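PDB 6SLL: L-2,4-diaminobutyric acid acetyltransferase from Geobacillus sp., which catalyses transfer of an acetyl group from acetyl-coenzyme A to L-2,4-diaminobutyric acid, a step in the biosynthesis of the chemical chaperone ectoine. Local coordinates for residues C61-A64 / D69-G72; A105-L110 / R134-G139. All blocks are in the same frame, centred on the assembly; numbering follows the deposited sequence.

Contact 1: residues C61-A64 / D69-G72; sequences CMIA and DIVG
A64 O accepts two backbone N-H groups, from V71 N at 2.8 Å and from G72 N at 3.2 Å, both arriving from the same face of its carbonyl plane. The shorter bond is also the straighter, 160° at the hydrogen against 145°. Two consecutive residues thus face A64 alone, which defines a classic beta bulge, and V71 has a psi of -11°, far from extended. In return A64 N donates to G72 O at 2.9 Å, closing the antiparallel hydrogen-bonded pair A64-G72. The same two carbonyl oxygens draw CA-H...O contacts, I63 CA to G72 O and I70 CA to A64 O.

The apolar contacts are fewer. I63 and I70 meet at their ends, CD1 to CD1 at 3.9 Å, the two chains crossing obliquely, and A64 CB meets V71 CG2 at 4.2 Å. That methyl, placed between its own backbone N and carbonyl carbon, also lies 3.6 Å from A64 O, the oxygen gripped by the bulge, while A64 CB lies beside G72 N and CA.

These residues belong to the hairpin of strands 62-66 and 69-78. Strand 20-22 flanks it through the I63-R22 backbone bond, and V71 is bonded through its backbone to A94. M106 and I102 of helix 102-112 cover the A64 face, whereas V32 and R31 of helix 29-39 pack against I63 and I70 respectively.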
loop_
_atom_site.group_PDB
_atom_site.type_symbol
_atom_site.label_atom_id
_atom_site.label_comp_id
_atom_site.label_asym_id
_atom_site.label_seq_id
_atom_site.Cartn_x
_atom_site.Cartn_y
_atom_site.Cartn_z
ATOM N N CYS B 61 1.808 -9.992 -6.439
ATOM C CA CYS B 61 0.372 -9.844 -6.668
ATOM C C CYS B 61 -0.036 -10.744 -7.825
ATOM O O CYS B 61 0.820 -11.223 -8.605
ATOM C CB CYS B 61 0.018 -8.377 -7.007
ATOM S SG CYS B 61 0.295 -7.210 -5.677
ATOM N N MET B 62 -1.319 -10.933 -8.024
ATOM C CA MET B 62 -1.860 -11.840 -9.039
ATOM C C MET B 62 -3.124 -11.235 -9.654
ATOM O O MET B 62 -3.921 -10.590 -8.932
ATOM C CB MET B 62 -2.278 -13.188 -8.338
ATOM C CG MET B 62 -2.659 -14.307 -9.127
ATOM S SD MET B 62 -1.397 -14.735 -10.471
ATOM C CE MET B 62 -0.208 -15.072 -9.226
ATOM N N ILE B 63 -3.269 -11.447 -10.963
ATOM C CA ILE B 63 -4.529 -11.197 -11.708
ATOM C C ILE B 63 -5.014 -12.441 -12.361
ATOM O O ILE B 63 -4.215 -13.259 -12.819
ATOM C CB ILE B 63 -4.248 -10.096 -12.819
ATOM C CG1 ILE B 63 -4.406 -8.679 -12.168
ATOM C CG2 ILE B 63 -5.135 -10.237 -14.068
ATOM C CD1 ILE B 63 -4.222 -7.546 -13.064
ATOM N N ALA B 64 -6.333 -12.574 -12.409
ATOM C CA ALA B 64 -7.007 -13.571 -13.232
ATOM C C ALA B 64 -7.841 -12.889 -14.256
ATOM O O ALA B 64 -8.560 -11.921 -13.982
ATOM C CB ALA B 64 -7.914 -14.445 -12.355
ATOM N N ASP B 69 -11.501 -10.010 -19.681
ATOM C CA ASP B 69 -11.973 -9.247 -18.515
ATOM C C ASP B 69 -11.144 -9.667 -17.279
ATOM O O ASP B 69 -10.882 -10.844 -17.093
ATOM C CB ASP B 69 -13.453 -9.571 -18.177
ATOM C CG ASP B 69 -14.380 -9.089 -19.165
ATOM O OD1 ASP B 69 -14.021 -8.177 -19.979
ATOM O OD2 ASP B 69 -15.334 -9.875 -19.328
ATOM N N ILE B 70 -10.745 -8.685 -16.471
ATOM C CA ILE B 70 -10.136 -9.001 -15.168
ATOM C C ILE B 70 -11.270 -9.541 -14.313
ATOM O O ILE B 70 -12.253 -8.842 -14.040
ATOM C CB ILE B 70 -9.329 -7.827 -14.587
ATOM C CG1 ILE B 70 -8.051 -7.535 -15.478
ATOM C CG2 ILE B 70 -8.969 -8.156 -13.142
ATOM C CD1 ILE B 70 -7.300 -6.269 -15.030
ATOM N N VAL B 71 -11.121 -10.760 -13.838
ATOM C CA VAL B 71 -12.088 -11.418 -12.987
ATOM C C VAL B 71 -11.599 -11.714 -11.592
ATOM O O VAL B 71 -12.357 -12.177 -10.749
ATOM C CB VAL B 71 -12.716 -12.637 -13.665
ATOM C CG1 VAL B 71 -13.497 -12.242 -14.940
ATOM C CG2 VAL B 71 -11.708 -13.713 -13.905
ATOM N N GLY B 72 -10.272 -11.561 -11.350
ATOM C CA GLY B 72 -9.722 -11.821 -10.024
ATOM C C GLY B 72 -8.513 -11.005 -9.798
ATOM O O GLY B 72 -7.743 -10.668 -10.725
#

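Contact 2: residues A105-L110 / R134-G139. With COA (coenzyme A), chain F.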
loop_
_atom_site.group_PDB
_atom_site.type_symbol
_atom_site.label_atom_id
_atom_site.label_comp_id
_atom_site.label_asym_id
_atom_site.label_seq_id
_atom_site.Cartn_x
_atom_site.Cartn_y
_atom_site.Cartn_z
ATOM N N ALA B 105 -6.947 -20.762 -7.026
ATOM C CA ALA B 105 -5.879 -20.827 -8.041
ATOM C C ALA B 105 -5.001 -19.588 -7.929
ATOM O O ALA B 105 -3.759 -19.720 -8.105
ATOM C CB ALA B 105 -6.438 -20.957 -9.452
ATOM N N MET B 106 -5.550 -18.419 -7.668
ATOM C CA MET B 106 -4.708 -17.259 -7.537
ATOM C C MET B 106 -3.800 -17.372 -6.310
ATOM O O MET B 106 -2.637 -16.991 -6.352
ATOM C CB MET B 106 -5.541 -15.964 -7.348
ATOM C CG MET B 106 -6.225 -15.474 -8.611
ATOM S SD MET B 106 -6.890 -13.811 -8.494
ATOM C CE MET B 106 -8.149 -14.028 -7.233
ATOM N N LEU B 107 -4.351 -17.884 -5.181
ATOM C CA LEU B 107 -3.574 -17.952 -3.954
ATOM C C LEU B 107 -2.495 -18.991 -4.106
ATOM O O LEU B 107 -1.302 -18.763 -3.767
ATOM C CB LEU B 107 -4.504 -18.292 -2.773
ATOM C CG LEU B 107 -3.859 -18.479 -1.413
ATOM C CD1 LEU B 107 -3.007 -17.254 -1.008
ATOM C CD2 LEU B 107 -4.879 -18.769 -0.341
ATOM N N THR B 108 -2.800 -20.171 -4.639
ATOM C CA THR B 108 -1.808 -21.229 -4.844
ATOM C C THR B 108 -0.773 -20.668 -5.825
ATOM O O THR B 108 0.479 -20.824 -5.627
ATOM C CB THR B 108 -2.492 -22.471 -5.447
ATOM O OG1 THR B 108 -3.364 -22.980 -4.449
ATOM C CG2 THR B 108 -1.496 -23.525 -5.906
ATOM N N GLY B 109 -1.189 -20.035 -6.894
ATOM C CA GLY B 109 -0.233 -19.502 -7.853
ATOM C C GLY B 109 0.620 -18.421 -7.294
ATOM O O GLY B 109 1.850 -18.376 -7.559
ATOM N N LEU B 110 0.103 -17.545 -6.447
ATOM C CA LEU B 110 0.900 -16.540 -5.805
ATOM C C LEU B 110 2.024 -17.156 -5.008
ATOM O O LEU B 110 3.186 -16.693 -5.046
ATOM C CB LEU B 110 0.015 -15.694 -4.887
ATOM C CG LEU B 110 0.694 -14.638 -4.027
ATOM C CD1 LEU B 110 1.511 -13.647 -4.903
ATOM C CD2 LEU B 110 -0.321 -13.946 -3.167
ATOM N N ARG B 134 -12.939 -16.555 4.518
ATOM C CA ARG B 134 -12.540 -17.474 5.537
ATOM C C ARG B 134 -12.299 -18.920 5.104
ATOM O O ARG B 134 -11.287 -19.556 5.380
ATOM C CB ARG B 134 -13.510 -17.519 6.755
ATOM C CG ARG B 134 -13.605 -16.304 7.466
ATOM C CD ARG B 134 -13.990 -16.288 8.856
ATOM N NE ARG B 134 -13.663 -14.921 9.369
ATOM C CZ ARG B 134 -13.634 -14.778 10.621
ATOM N NH1 ARG B 134 -13.594 -13.569 11.156
ATOM N NH2 ARG B 134 -14.008 -15.890 11.312
ATOM N N ARG B 135 -13.247 -19.404 4.249
ATOM C CA ARG B 135 -13.048 -20.778 3.690
ATOM C C ARG B 135 -11.857 -20.850 2.776
ATOM O O ARG B 135 -11.103 -21.881 2.765
ATOM C CB ARG B 135 -14.233 -21.249 2.975
ATOM C CG ARG B 135 -15.285 -21.605 3.896
ATOM C CD ARG B 135 -14.825 -22.729 4.874
ATOM N NE ARG B 135 -13.980 -23.840 4.269
ATOM C CZ ARG B 135 -12.969 -24.575 4.919
ATOM N NH1 ARG B 135 -12.606 -24.313 6.213
ATOM N NH2 ARG B 135 -12.336 -25.564 4.219
ATOM N N LEU B 136 -11.585 -19.779 1.984
ATOM C CA LEU B 136 -10.414 -19.767 1.105
ATOM C C LEU B 136 -9.170 -20.018 1.919
ATOM O O LEU B 136 -8.316 -20.875 1.618
ATOM C CB LEU B 136 -10.344 -18.448 0.405
ATOM C CG LEU B 136 -9.078 -18.228 -0.404
ATOM C CD1 LEU B 136 -8.981 -19.180 -1.573
ATOM C CD2 LEU B 136 -9.089 -16.785 -0.866
ATOM N N PHE B 137 -8.972 -19.189 2.995
ATOM C CA PHE B 137 -7.704 -19.218 3.696
ATOM C C PHE B 137 -7.628 -20.459 4.622
ATOM O O PHE B 137 -6.557 -21.086 4.698
ATOM C CB PHE B 137 -7.482 -17.955 4.495
ATOM C CG PHE B 137 -7.105 -16.825 3.591
ATOM C CD1 PHE B 137 -5.807 -16.730 3.086
ATOM C CD2 PHE B 137 -7.991 -15.853 3.285
ATOM C CE1 PHE B 137 -5.433 -15.750 2.270
ATOM C CE2 PHE B 137 -7.611 -14.794 2.437
ATOM C CZ PHE B 137 -6.354 -14.789 1.935
ATOM N N LEU B 138 -8.713 -20.783 5.350
ATOM C CA LEU B 138 -8.629 -21.930 6.186
ATOM C C LEU B 138 -8.571 -23.223 5.412
ATOM O O LEU B 138 -7.798 -24.144 5.777
ATOM C CB LEU B 138 -9.763 -21.996 7.160
ATOM C CG LEU B 138 -9.849 -20.834 8.158
ATOM C CD1 LEU B 138 -11.097 -20.978 9.021
ATOM C CD2 LEU B 138 -8.583 -20.795 9.052
ATOM N N GLY B 139 -9.200 -23.265 4.265
ATOM C CA GLY B 139 -9.066 -24.431 3.323
ATOM C C GLY B 139 -7.692 -24.590 2.787
ATOM O O GLY B 139 -7.148 -25.688 2.619
HETATM N N1A COA F . -20.418 -20.735 -0.553
HETATM C C2A COA F . -19.735 -21.764 -0.031
HETATM N N3A COA F . -18.430 -22.025 -0.137
HETATM C C4A COA F . -17.781 -21.117 -0.918
HETATM C C5A COA F . -18.390 -20.001 -1.478
HETATM C C6A COA F . -19.770 -19.788 -1.286
HETATM N N6A COA F . -20.460 -18.807 -1.790
HETATM N N7A COA F . -17.444 -19.340 -2.250
HETATM C C8A COA F . -16.302 -19.986 -2.075
HETATM N N9A COA F . -16.476 -21.044 -1.244
HETATM C C1B COA F . -15.476 -21.922 -0.815
HETATM C C2B COA F . -15.117 -22.972 -1.873
HETATM O O2B COA F . -15.959 -24.072 -1.798
HETATM C C3B COA F . -13.647 -23.155 -1.542
HETATM O O3B COA F . -13.583 -23.928 -0.271
HETATM P P3B COA F . -13.205 -25.507 -0.269
HETATM O O7A COA F . -11.706 -25.391 -0.619
HETATM O O8A COA F . -13.644 -25.996 1.120
HETATM O O9A COA F . -13.637 -26.174 -1.671
HETATM C C4B COA F . -13.207 -21.770 -1.154
HETATM O O4B COA F . -14.318 -21.119 -0.587
HETATM C C5B COA F . -12.523 -21.091 -2.343
HETATM O O5B COA F . -13.413 -21.090 -3.484
HETATM P P1A COA F . -13.072 -20.342 -4.846
HETATM O O1A COA F . -14.036 -20.811 -5.860
HETATM O O2A COA F . -11.621 -20.402 -5.138
HETATM O O3A COA F . -13.463 -18.842 -4.406
HETATM P P2A COA F . -13.913 -17.649 -5.396
HETATM O O4A COA F . -13.090 -17.657 -6.625
HETATM O O5A COA F . -15.399 -17.698 -5.561
HETATM O O6A COA F . -13.495 -16.394 -4.574
HETATM C CBP COA F . -13.743 -14.788 -2.796
HETATM C CCP COA F . -13.688 -16.252 -3.146
HETATM C CDP COA F . -13.700 -14.673 -1.243
HETATM C CEP COA F . -12.569 -14.089 -3.381
HETATM C CAP COA F . -15.083 -14.237 -3.386
HETATM O OAP COA F . -16.178 -14.867 -2.670
HETATM C C9P COA F . -15.265 -12.760 -3.326
HETATM O O9P COA F . -14.576 -11.939 -3.958
HETATM N N8P COA F . -16.277 -12.385 -2.499
HETATM C C7P COA F . -16.736 -11.113 -2.229
HETATM C C6P COA F . -18.320 -11.112 -1.916
HETATM C C5P COA F . -18.648 -11.547 -0.527
HETATM O O5P COA F . -18.127 -12.632 -0.088
HETATM N N4P COA F . -19.476 -10.942 0.118
HETATM C C3P COA F . -19.907 -11.344 1.523
HETATM C C2P COA F . -20.891 -10.071 2.114
HETATM S S1P COA F . -22.451 -10.247 1.303
#
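R135 NH2 donates a weak hydrogen bond to O8A of coenzyme A, an oxygen of the 3'-phosphate, at 3.4 Å. The bond is long but nearly straight, 168° at the hydrogen, and the oxygen sits at the edge of the guanidinium, near its plane. Bends at chi2 and chi3 fold the arginine back along its own helix, bringing one face of the guanidinium over G139 N. A salt bridge from NH1 to E142 gives the group a second anchor and probably helps to orient it toward the phosphate. Nearer the backbone, R135 CB touches the ribose ring oxygen, O4B, at 3.6 Å.

Between the helices the contact is wholly apolar and rests on L107. With CG anti to the backbone N (chi1 177°), this leucine points toward helix 131-144, and its CD2 reaches F137 CE1 at 4.0 Å and L136 CG at 4.2 Å. The methyl approaches the phenyl ring obliquely. L136 serves two partners: its CD2 lies over one face of the F137 ring, toward its rim, and its CD1 comes 4.1 Å from COA C5B. The nearest CA atoms, those of L107 and L136, are 8.7 Å apart, and the 121 Å² buried marks a small interface. V88 and V91 of strand 85-93 touch F137, and V91 also touches L136.

The arrangement is characteristic of the GNAT acetyltransferase fold, in which the loop after strand 85-93 and the start of the next helix typically hold the pyrophosphate with backbone N-H groups; here R99, G101 and A103 N bond coenzyme A, consistent with that role.

How the contacts relate
Contact 1 closes before contact 2 opens along the chain, and their centres lie 14 Å apart, yet helix 102-112 joins them directly. M106 SD packs 3.5 Å from G72 C, and M62 CE lies 3.7 Å from L110 N, so segment 105-110 rests on the 61-64/69-72 hairpin while its L107 turns to the other helix. The two contacts differ in their distance from the ligands. Coenzyme A is about 8 Å from G72 in contact 1, whereas contact 2 touches it directly through R135 and L136; the side chain of F137 is about 6 Å from a bound 2,4-diaminobutyric acid. Sheet, helix 102-112 and helix 131-144 thereby form one continuous packed unit beside coenzyme A.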